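Local coordinates for adenosine deaminase (Burkholderia ambifaria, PDB 4GXW), which is probably a zinc-dependent deaminase acting on adenine or a related purine, a member of the adenosine and AMP deaminase family of amidohydrolases, at residues T300-P303 with T304-V308; I97-E100 with Y101-A105; N268-Y271 with L272-L275; W314-M317 with F318-F321. All blocks are in the same frame, centred on the assembly; numbering follows the deposited sequence.

Contact 1 carries the zinc ligand Asp-301 in the TIM-barrel fold. Contact 3 is the one that touches it: Ser-269 OG and His-306 NE2 pack 3.5 Å apart, although the two centres are about 14 Å from each other. The side chain of Asn-268 in contact 3 lies about 7 Å from the zinc. Contact 2 has its centre about 13 Å from that of contact 1, and its Tyr-101 side chain is about 11 Å from the zinc. Contact 4 follows contact 1 along the chain, on the next helix, their centres about 15 Å apart. Contacts 2 and 3 are the most widely separated, about 27 Å between centres.

Contact 1. Residues T300-P303 with T304-V308; sequences TDDP and TLHKV. With ZN (zinc ion), chain C.
Asp-302 O takes the backbone N-H of His-306 at 2.7 Å and a weak second bond from Leu-305 N. Val-308 N donates to Pro-303 O at 3.0 Å, and so closes the short, weakly bonded helix 303-306 as the chain leaves it through Lys-307, whose phi is positive. His-306 CG lies beside its own backbone N (chi1 -76°), which brings the ring up to Asp-302: CB of Asp-302 sits over one ring face, 4.1 Å from the centroid, a CH-pi contact, while the carboxylate and ring planes stand 61° apart. The ring's ND1 is satisfied by Thr-267 OG1. Asp-301 completes the zinc site: OD1 binds the metal at 2.2 Å, beside NE2 of His-35, His-37 and His-216, and OD2 accepts a 2.6 Å hydrogen bond from the zinc-bound water, so the two carboxylate oxygens hold metal and water together. The hydroxyl of Thr-300 pairs with Glu-33, and that of Thr-304 has the carbonyls of Val-42 and Gly-40 as acceptors for its one proton. This metal-binding turn follows barrel strand 295-298, as in other adenosine deaminases; Thr-300 and Val-308 pack on Ala-313 of helix 310-319, and Leu-305 reaches Val-79 and Leu-80 of helix 77-87.

Contact 2. Residues I97-E100 with Y101-A105; sequences IAYE and YLEDA
Tyr-99 and Glu-103, one turn apart on helix 91-106, send their side chains along the same flank. Both have CG anti to the backbone N (chi1 179° in each), and Glu-103 continues fully extended, which brings OE1 to 4.4 Å from Tyr-99 CE2, obliquely to the ring; this is a loose approach, each polar end being engaged elsewhere. The Tyr-99 hydroxyl bonds to Asp-147, and Arg-43 forms salt bridges with both Glu-103 OE1 and Asp-104 OD2. Glu-100 and Asp-104 form a second i, i+4 pair. Both turn CG to the side of the backbone N, and Asp-104 lays its carboxylate carbon 3.3 Å from Glu-100 O. The carboxylates themselves stay apart, OE1 of Glu-100 being 6.2 Å from OD2 of Asp-104. Glu-100 pairs with Arg-96 through OE2 and with Thr-46 through OE1, so nearby cations probably offset the acidic cluster. Leu-102 folds back over the preceding turn, its CG 3.3 Å from Ala-98 O. Tyr-101 meets residues 97-100 through CB, beside Ile-97 O, and its hydroxyl is hydrogen-bonded with Glu-33. The backbone keeps the regular alpha-helical i to i+4 bonds, Glu-103 N to Tyr-99 O being 2.9 Å. The helix packs against both strand 110-117 and helix 130-148: Leu-102 touches Ala-113 of the strand and Met-141 and Ala-144 of the helix, Tyr-101 also rests on Ala-113, and Tyr-99 meets Phe-148.

Contact 3. Residues N268-Y271 with L272-L275; sequences NSYY and LRTL
Tyr-270 and Thr-274 meet across a turn of the short helix 269-274, which Asn-268 opens as N-cap: its OD1 accepts from Tyr-271 N at 3.2 Å. Among the hydrogen bonds, Tyr-270 O is gripped twice, by Thr-274 N at 3.0 Å and by Thr-274 OG1 at 2.8 Å. The hydroxyl comes from above the carbonyl plane, 39° out of it, because OG1 sits between the backbone N and the carbonyl carbon (chi1 58°) and points toward the carbonyl four residues earlier; a weak bond from Arg-273 N joins these two. Leu-275 N to Tyr-271 O closes the last turn as the chain leaves helical conformation. Contacts with the rings form a second group. Thr-274 CG2 lies over a face of the Tyr-270 ring, 4.0 Å from its centroid, a CH-pi contact. At the edge of that ring, near its plane, stands Arg-273 NH2, with guanidinium and ring planes 76° apart; the arginine bends at chi3 to bring one guanidinium face against Tyr-270 CA and Ser-269 O, while NH1 bonds to Pro-73 O. The apolar contact is that of Tyr-271 with Leu-275, which run side by side in the same direction, and the tyrosine ring also meets His-284. At the zinc-facing end of the helix, Asn-268 ND2 makes a weak hydrogen bond with Glu-219, and the Ser-269 hydroxyl bonds to Arg-69. The apolar pair meets at Tyr-271 CD1 and Leu-275 CD1, 3.9 Å apart.

Contact 4. Residues W314-M317 with F318-F321; sequences WELM and FSHF
Leu-316 and His-320 approach each other obliquely across the last turn of helix 310-319, Leu-316 CD2 lying 3.6 Å from His-320 ND1. Each carries its CG beside the backbone N, with chi1 of -72° and -73°. Ser-319 instead has OG between its backbone N and carbonyl carbon (chi1 62°), which, with the turn of the His-320 ring, leaves the hydroxyl in the ring plane at its edge, 2.7 Å from ND1; either atom could be the donor. Water 2 joins that OG to Glu-315 OE2, whose chain is fully extended from the preceding turn. In the backbone, the helix comes to its C-terminal end here: Ser-319 N donates to Glu-315 O at 2.7 Å and His-320 N to Leu-316 O at 2.9 Å, but Phe-321 N makes only weak bonds, to Leu-316 O and Met-317 O. This helix packs against barrel strand 295-298 and helix 325-338, Met-317 bending twice beyond CB to lie on Ile-296 and Phe-331. Phe-321 turns a ring edge to Met-317 CA, and its ring meets Trp-280 edge-to-face. His-320 NE2 bonds to Pro-10 O.

Contact 1. Residues T300-P303 with T304-V308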
loop_
_atom_site.group_PDB
_atom_site.type_symbol
_atom_site.label_atom_id
_atom_site.label_comp_id
_atom_site.label_asym_id
_atom_site.label_seq_id
_atom_site.Cartn_x
_atom_site.Cartn_y
_atom_site.Cartn_z
ATOM N N THR A 300 -1.147 2.956 -3.528
ATOM C CA THR A 300 -1.411 2.159 -4.730
ATOM C C THR A 300 -1.804 0.701 -4.476
ATOM O O THR A 300 -2.511 0.113 -5.300
ATOM C CB THR A 300 -0.227 2.193 -5.742
ATOM O OG1 THR A 300 0.949 1.634 -5.142
ATOM C CG2 THR A 300 0.065 3.622 -6.221
ATOM N N ASP A 301 -1.328 0.115 -3.370
ATOM C CA ASP A 301 -1.602 -1.296 -2.980
ATOM C C ASP A 301 -0.903 -2.307 -3.898
ATOM O O ASP A 301 0.039 -2.984 -3.478
ATOM C CB ASP A 301 -3.119 -1.564 -2.887
ATOM C CG ASP A 301 -3.513 -2.706 -1.911
ATOM O OD1 ASP A 301 -2.701 -3.315 -1.166
ATOM O OD2 ASP A 301 -4.731 -2.984 -1.867
ATOM N N ASP A 302 -1.360 -2.404 -5.145
ATOM C CA ASP A 302 -0.765 -3.306 -6.138
ATOM C C ASP A 302 -0.608 -2.512 -7.428
ATOM O O ASP A 302 -1.405 -2.680 -8.363
ATOM C CB ASP A 302 -1.653 -4.539 -6.374
ATOM C CG ASP A 302 -1.959 -5.291 -5.103
ATOM O OD1 ASP A 302 -1.078 -6.023 -4.609
ATOM O OD2 ASP A 302 -3.096 -5.168 -4.588
ATOM N N PRO A 303 0.402 -1.629 -7.489
ATOM C CA PRO A 303 0.449 -0.620 -8.555
ATOM C C PRO A 303 0.460 -1.194 -9.969
ATOM O O PRO A 303 -0.212 -0.649 -10.840
ATOM C CB PRO A 303 1.740 0.163 -8.256
ATOM C CG PRO A 303 2.529 -0.743 -7.355
ATOM C CD PRO A 303 1.513 -1.458 -6.538
ATOM N N THR A 304 1.193 -2.270 -10.214
ATOM C CA THR A 304 1.268 -2.759 -11.589
ATOM C C THR A 304 0.061 -3.607 -11.976
ATOM O O THR A 304 -0.274 -3.707 -13.155
ATOM C CB THR A 304 2.557 -3.534 -11.863
ATOM O OG1 THR A 304 2.635 -4.638 -10.956
ATOM C CG2 THR A 304 3.768 -2.626 -11.705
ATOM N N LEU A 305 -0.593 -4.210 -10.989
ATOM C CA LEU A 305 -1.771 -5.038 -11.249
ATOM C C LEU A 305 -3.059 -4.211 -11.258
ATOM O O LEU A 305 -3.996 -4.525 -11.991
ATOM C CB LEU A 305 -1.873 -6.161 -10.220
ATOM C CG LEU A 305 -0.682 -7.121 -10.199
ATOM C CD1 LEU A 305 -0.858 -8.193 -9.140
ATOM C CD2 LEU A 305 -0.462 -7.760 -11.557
ATOM N N HIS A 306 -3.098 -3.155 -10.454
ATOM C CA HIS A 306 -4.226 -2.222 -10.440
ATOM C C HIS A 306 -4.090 -1.159 -11.527
ATOM O O HIS A 306 -5.013 -0.379 -11.745
ATOM C CB HIS A 306 -4.329 -1.506 -9.092
ATOM C CG HIS A 306 -4.902 -2.344 -7.989
ATOM N ND1 HIS A 306 -5.397 -1.786 -6.829
ATOM C CD2 HIS A 306 -5.049 -3.682 -7.859
ATOM C CE1 HIS A 306 -5.825 -2.750 -6.033
ATOM N NE2 HIS A 306 -5.628 -3.909 -6.633
ATOM N N LYS A 307 -2.935 -1.120 -12.189
ATOM C CA LYS A 307 -2.639 -0.095 -13.194
ATOM C C LYS A 307 -2.764 1.309 -12.614
ATOM O O LYS A 307 -3.407 2.187 -13.205
ATOM C CB LYS A 307 -3.544 -0.232 -14.423
ATOM C CG LYS A 307 -3.434 -1.569 -15.143
ATOM C CD LYS A 307 -4.386 -1.618 -16.340
ATOM C CE LYS A 307 -4.355 -2.974 -17.029
ATOM N NZ LYS A 307 -5.384 -3.102 -18.101
ATOM N N VAL A 308 -2.145 1.526 -11.461
ATOM C CA VAL A 308 -2.155 2.831 -10.816
ATOM C C VAL A 308 -0.783 3.135 -10.216
ATOM O O VAL A 308 -0.244 2.339 -9.450
ATOM C CB VAL A 308 -3.302 2.924 -9.755
ATOM C CG1 VAL A 308 -3.119 1.899 -8.625
ATOM C CG2 VAL A 308 -3.444 4.340 -9.201
HETATM ZN ZN ZN C . -3.083 -4.367 0.691
HETATM O O HOH W 1 -4.961 -4.640 0.165
#

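Contact 2. Residues I97-E100 with Y101-A105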
loop_
_atom_site.group_PDB
_atom_site.type_symbol
_atom_site.label_atom_id
_atom_site.label_comp_id
_atom_site.label_asym_id
_atom_site.label_seq_id
_atom_site.Cartn_x
_atom_site.Cartn_y
_atom_site.Cartn_z
ATOM N N ILE A 97 12.837 -7.396 -7.890
ATOM C CA ILE A 97 11.519 -6.776 -7.847
ATOM C C ILE A 97 11.435 -5.673 -6.787
ATOM O O ILE A 97 10.711 -4.693 -6.981
ATOM C CB ILE A 97 10.343 -7.788 -7.771
ATOM C CG1 ILE A 97 10.391 -8.636 -6.502
ATOM C CG2 ILE A 97 10.334 -8.666 -9.023
ATOM C CD1 ILE A 97 9.144 -9.472 -6.323
ATOM N N ALA A 98 12.199 -5.798 -5.701
ATOM C CA ALA A 98 12.263 -4.721 -4.710
ATOM C C ALA A 98 12.908 -3.474 -5.320
ATOM O O ALA A 98 12.399 -2.361 -5.175
ATOM C CB ALA A 98 13.010 -5.174 -3.457
ATOM N N TYR A 99 14.019 -3.672 -6.022
ATOM C CA TYR A 99 14.751 -2.572 -6.634
ATOM C C TYR A 99 13.887 -1.886 -7.688
ATOM O O TYR A 99 13.834 -0.651 -7.745
ATOM C CB TYR A 99 16.045 -3.101 -7.252
ATOM C CG TYR A 99 16.899 -2.073 -7.955
ATOM C CD1 TYR A 99 17.744 -1.234 -7.244
ATOM C CD2 TYR A 99 16.879 -1.962 -9.344
ATOM C CE1 TYR A 99 18.543 -0.312 -7.894
ATOM C CE2 TYR A 99 17.678 -1.035 -10.003
ATOM C CZ TYR A 99 18.505 -0.213 -9.271
ATOM O OH TYR A 99 19.303 0.712 -9.920
ATOM N N GLU A 100 13.197 -2.676 -8.512
ATOM C CA GLU A 100 12.377 -2.101 -9.582
ATOM C C GLU A 100 11.144 -1.371 -9.053
ATOM O O GLU A 100 10.758 -0.337 -9.594
ATOM C CB GLU A 100 11.999 -3.166 -10.622
ATOM C CG GLU A 100 13.214 -3.675 -11.379
ATOM C CD GLU A 100 12.906 -4.662 -12.484
ATOM O OE1 GLU A 100 11.728 -5.038 -12.668
ATOM O OE2 GLU A 100 13.866 -5.068 -13.187
ATOM N N TYR A 101 10.532 -1.899 -7.999
ATOM C CA TYR A 101 9.420 -1.205 -7.353
ATOM C C TYR A 101 9.890 0.151 -6.829
ATOM O O TYR A 101 9.265 1.183 -7.100
ATOM C CB TYR A 101 8.793 -2.041 -6.223
ATOM C CG TYR A 101 8.049 -1.176 -5.231
ATOM C CD1 TYR A 101 6.973 -0.383 -5.632
ATOM C CD2 TYR A 101 8.455 -1.104 -3.907
ATOM C CE1 TYR A 101 6.315 0.445 -4.727
ATOM C CE2 TYR A 101 7.806 -0.285 -2.996
ATOM C CZ TYR A 101 6.741 0.485 -3.408
ATOM O OH TYR A 101 6.101 1.291 -2.487
ATOM N N LEU A 102 11.006 0.161 -6.109
ATOM C CA LEU A 102 11.493 1.393 -5.510
ATOM C C LEU A 102 11.914 2.408 -6.576
ATOM O O LEU A 102 11.702 3.613 -6.405
ATOM C CB LEU A 102 12.608 1.122 -4.489
ATOM C CG LEU A 102 12.132 0.360 -3.249
ATOM C CD1 LEU A 102 13.294 -0.177 -2.433
ATOM C CD2 LEU A 102 11.223 1.228 -2.382
ATOM N N GLU A 103 12.483 1.930 -7.682
ATOM C CA GLU A 103 12.774 2.807 -8.819
ATOM C C GLU A 103 11.503 3.465 -9.358
ATOM O O GLU A 103 11.463 4.669 -9.604
ATOM C CB GLU A 103 13.458 2.029 -9.942
ATOM C CG GLU A 103 13.758 2.897 -11.151
ATOM C CD GLU A 103 14.499 2.170 -12.258
ATOM O OE1 GLU A 103 14.500 0.917 -12.275
ATOM O OE2 GLU A 103 15.079 2.868 -13.127
ATOM N N ASP A 104 10.461 2.663 -9.545
ATOM C CA ASP A 104 9.195 3.181 -10.056
ATOM C C ASP A 104 8.529 4.154 -9.083
ATOM O O ASP A 104 7.961 5.166 -9.513
ATOM C CB ASP A 104 8.239 2.042 -10.419
ATOM C CG ASP A 104 8.709 1.240 -11.630
ATOM O OD1 ASP A 104 9.511 1.764 -12.440
ATOM O OD2 ASP A 104 8.257 0.082 -11.786
ATOM N N ALA A 105 8.594 3.864 -7.788
ATOM C CA ALA A 105 8.047 4.778 -6.786
ATOM C C ALA A 105 8.819 6.103 -6.779
ATOM O O ALA A 105 8.220 7.191 -6.766
ATOM C CB ALA A 105 8.075 4.126 -5.405
#

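Contact 3. Residues N268-Y271 with L272-L275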
loop_
_atom_site.group_PDB
_atom_site.type_symbol
_atom_site.label_atom_id
_atom_site.label_comp_id
_atom_site.label_asym_id
_atom_site.label_seq_id
_atom_site.Cartn_x
_atom_site.Cartn_y
_atom_site.Cartn_z
ATOM N N ASN A 268 -9.215 0.116 -4.616
ATOM C CA ASN A 268 -9.604 -1.112 -3.922
ATOM C C ASN A 268 -10.539 -1.970 -4.776
ATOM O O ASN A 268 -11.588 -1.501 -5.216
ATOM C CB ASN A 268 -10.272 -0.769 -2.597
ATOM C CG ASN A 268 -10.731 -2.002 -1.835
ATOM O OD1 ASN A 268 -11.926 -2.295 -1.772
ATOM N ND2 ASN A 268 -9.778 -2.728 -1.248
ATOM N N SER A 269 -10.148 -3.218 -5.031
ATOM C CA SER A 269 -10.889 -4.052 -5.971
ATOM C C SER A 269 -12.293 -4.380 -5.485
ATOM O O SER A 269 -13.233 -4.428 -6.287
ATOM C CB SER A 269 -10.141 -5.354 -6.261
ATOM O OG SER A 269 -8.864 -5.107 -6.817
ATOM N N TYR A 270 -12.426 -4.645 -4.186
ATOM C CA TYR A 270 -13.720 -5.021 -3.634
ATOM C C TYR A 270 -14.786 -3.973 -3.944
ATOM O O TYR A 270 -15.872 -4.315 -4.422
ATOM C CB TYR A 270 -13.625 -5.290 -2.122
ATOM C CG TYR A 270 -14.971 -5.566 -1.474
ATOM C CD1 TYR A 270 -15.567 -6.825 -1.539
ATOM C CD2 TYR A 270 -15.651 -4.558 -0.800
ATOM C CE1 TYR A 270 -16.807 -7.057 -0.945
ATOM C CE2 TYR A 270 -16.879 -4.781 -0.214
ATOM C CZ TYR A 270 -17.449 -6.028 -0.287
ATOM O OH TYR A 270 -18.661 -6.243 0.315
ATOM N N TYR A 271 -14.496 -2.704 -3.670
ATOM C CA TYR A 271 -15.505 -1.678 -3.921
ATOM C C TYR A 271 -15.755 -1.431 -5.406
ATOM O O TYR A 271 -16.887 -1.159 -5.789
ATOM C CB TYR A 271 -15.238 -0.376 -3.137
ATOM C CG TYR A 271 -15.563 -0.534 -1.663
ATOM C CD1 TYR A 271 -16.861 -0.822 -1.251
ATOM C CD2 TYR A 271 -14.578 -0.416 -0.689
ATOM C CE1 TYR A 271 -17.173 -0.999 0.091
ATOM C CE2 TYR A 271 -14.878 -0.587 0.660
ATOM C CZ TYR A 271 -16.177 -0.879 1.044
ATOM O OH TYR A 271 -16.474 -1.051 2.376
ATOM N N LEU A 272 -14.718 -1.546 -6.234
ATOM C CA LEU A 272 -14.905 -1.436 -7.687
ATOM C C LEU A 272 -15.813 -2.544 -8.216
ATOM O O LEU A 272 -16.595 -2.339 -9.146
ATOM C CB LEU A 272 -13.555 -1.481 -8.416
ATOM C CG LEU A 272 -12.737 -0.188 -8.420
ATOM C CD1 LEU A 272 -11.312 -0.441 -8.886
ATOM C CD2 LEU A 272 -13.413 0.819 -9.326
ATOM N N ARG A 273 -15.707 -3.722 -7.615
ATOM C CA ARG A 273 -16.437 -4.887 -8.084
ATOM C C ARG A 273 -17.882 -4.895 -7.584
ATOM O O ARG A 273 -18.790 -5.322 -8.302
ATOM C CB ARG A 273 -15.693 -6.145 -7.630
ATOM C CG ARG A 273 -16.216 -7.449 -8.170
ATOM C CD ARG A 273 -15.265 -8.597 -7.817
ATOM N NE ARG A 273 -15.042 -8.747 -6.378
ATOM C CZ ARG A 273 -13.893 -8.499 -5.760
ATOM N NH1 ARG A 273 -12.842 -8.059 -6.447
ATOM N NH2 ARG A 273 -13.790 -8.681 -4.449
ATOM N N THR A 274 -18.108 -4.399 -6.370
ATOM C CA THR A 274 -19.413 -4.542 -5.725
ATOM C C THR A 274 -20.347 -3.337 -5.846
ATOM O O THR A 274 -21.564 -3.487 -5.747
ATOM C CB THR A 274 -19.286 -4.943 -4.224
ATOM O OG1 THR A 274 -18.517 -3.956 -3.519
ATOM C CG2 THR A 274 -18.627 -6.299 -4.086
ATOM N N LEU A 275 -19.786 -2.150 -6.048
ATOM C CA LEU A 275 -20.593 -0.945 -6.237
ATOM C C LEU A 275 -20.882 -0.720 -7.727
ATOM O O LEU A 275 -20.001 -0.921 -8.560
ATOM C CB LEU A 275 -19.870 0.273 -5.661
ATOM C CG LEU A 275 -19.600 0.261 -4.155
ATOM C CD1 LEU A 275 -18.814 1.489 -3.723
ATOM C CD2 LEU A 275 -20.914 0.184 -3.404
#

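Contact 4. Residues W314-M317 with F318-F321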
loop_
_atom_site.group_PDB
_atom_site.type_symbol
_atom_site.label_atom_id
_atom_site.label_comp_id
_atom_site.label_asym_id
_atom_site.label_seq_id
_atom_site.Cartn_x
_atom_site.Cartn_y
_atom_site.Cartn_z
ATOM N N TRP A 314 -2.972 9.700 -6.015
ATOM C CA TRP A 314 -3.237 11.039 -5.512
ATOM C C TRP A 314 -4.254 11.788 -6.391
ATOM O O TRP A 314 -5.186 12.418 -5.883
ATOM C CB TRP A 314 -1.908 11.808 -5.336
ATOM C CG TRP A 314 -1.207 11.333 -4.115
ATOM C CD1 TRP A 314 -0.438 10.214 -3.993
ATOM C CD2 TRP A 314 -1.285 11.914 -2.804
ATOM N NE1 TRP A 314 -0.008 10.075 -2.691
ATOM C CE2 TRP A 314 -0.519 11.101 -1.944
ATOM C CE3 TRP A 314 -1.917 13.045 -2.281
ATOM C CZ2 TRP A 314 -0.372 11.388 -0.583
ATOM C CZ3 TRP A 314 -1.771 13.326 -0.936
ATOM C CH2 TRP A 314 -1.005 12.501 -0.103
ATOM N N GLU A 315 -4.094 11.684 -7.708
ATOM C CA GLU A 315 -5.032 12.298 -8.647
ATOM C C GLU A 315 -6.481 11.858 -8.382
ATOM O O GLU A 315 -7.387 12.693 -8.336
ATOM C CB GLU A 315 -4.639 11.953 -10.084
ATOM C CG GLU A 315 -5.671 12.387 -11.116
ATOM C CD GLU A 315 -5.283 12.017 -12.533
ATOM O OE1 GLU A 315 -4.068 11.920 -12.812
ATOM O OE2 GLU A 315 -6.193 11.818 -13.376
ATOM N N LEU A 316 -6.689 10.554 -8.183
ATOM C CA LEU A 316 -8.038 10.028 -7.964
ATOM C C LEU A 316 -8.736 10.647 -6.757
ATOM O O LEU A 316 -9.948 10.862 -6.778
ATOM C CB LEU A 316 -8.011 8.503 -7.822
ATOM C CG LEU A 316 -7.731 7.713 -9.101
ATOM C CD1 LEU A 316 -7.627 6.224 -8.791
ATOM C CD2 LEU A 316 -8.801 7.976 -10.155
ATOM N N MET A 317 -7.980 10.925 -5.700
ATOM C CA MET A 317 -8.567 11.560 -4.520
ATOM C C MET A 317 -9.209 12.905 -4.871
ATOM O O MET A 317 -10.280 13.253 -4.364
ATOM C CB MET A 317 -7.506 11.752 -3.435
ATOM C CG MET A 317 -6.800 10.477 -3.033
ATOM S SD MET A 317 -7.873 9.224 -2.297
ATOM C CE MET A 317 -8.046 9.851 -0.637
ATOM N N PHE A 318 -8.547 13.640 -5.759
ATOM C CA PHE A 318 -9.000 14.939 -6.241
ATOM C C PHE A 318 -10.060 14.814 -7.343
ATOM O O PHE A 318 -11.069 15.519 -7.324
ATOM C CB PHE A 318 -7.778 15.722 -6.741
ATOM C CG PHE A 318 -8.089 17.098 -7.273
ATOM C CD1 PHE A 318 -8.079 18.200 -6.430
ATOM C CD2 PHE A 318 -8.352 17.295 -8.622
ATOM C CE1 PHE A 318 -8.350 19.470 -6.922
ATOM C CE2 PHE A 318 -8.619 18.561 -9.117
ATOM C CZ PHE A 318 -8.622 19.646 -8.263
ATOM N N SER A 319 -9.844 13.925 -8.309
ATOM C CA SER A 319 -10.716 13.888 -9.482
ATOM C C SER A 319 -12.049 13.197 -9.220
ATOM O O SER A 319 -13.052 13.544 -9.826
ATOM C CB SER A 319 -10.013 13.194 -10.656
ATOM O OG SER A 319 -9.709 11.848 -10.329
ATOM N N HIS A 320 -12.046 12.199 -8.344
ATOM C CA HIS A 320 -13.237 11.365 -8.139
ATOM C C HIS A 320 -13.853 11.466 -6.749
ATOM O O HIS A 320 -15.070 11.319 -6.603
ATOM C CB HIS A 320 -12.930 9.892 -8.422
ATOM C CG HIS A 320 -12.756 9.566 -9.872
ATOM N ND1 HIS A 320 -11.703 10.037 -10.629
ATOM C CD2 HIS A 320 -13.503 8.801 -10.703
ATOM C CE1 HIS A 320 -11.808 9.576 -11.863
ATOM N NE2 HIS A 320 -12.892 8.822 -11.935
ATOM N N PHE A 321 -13.036 11.722 -5.734
ATOM C CA PHE A 321 -13.516 11.602 -4.364
ATOM C C PHE A 321 -13.778 12.928 -3.643
ATOM O O PHE A 321 -14.057 12.941 -2.438
ATOM C CB PHE A 321 -12.627 10.642 -3.572
ATOM C CG PHE A 321 -12.726 9.229 -4.064
ATOM C CD1 PHE A 321 -13.835 8.465 -3.748
ATOM C CD2 PHE A 321 -11.756 8.685 -4.892
ATOM C CE1 PHE A 321 -13.962 7.169 -4.215
ATOM C CE2 PHE A 321 -11.872 7.390 -5.366
ATOM C CZ PHE A 321 -12.977 6.626 -5.018
HETATM O O HOH W 2 -8.654 10.992 -12.843
#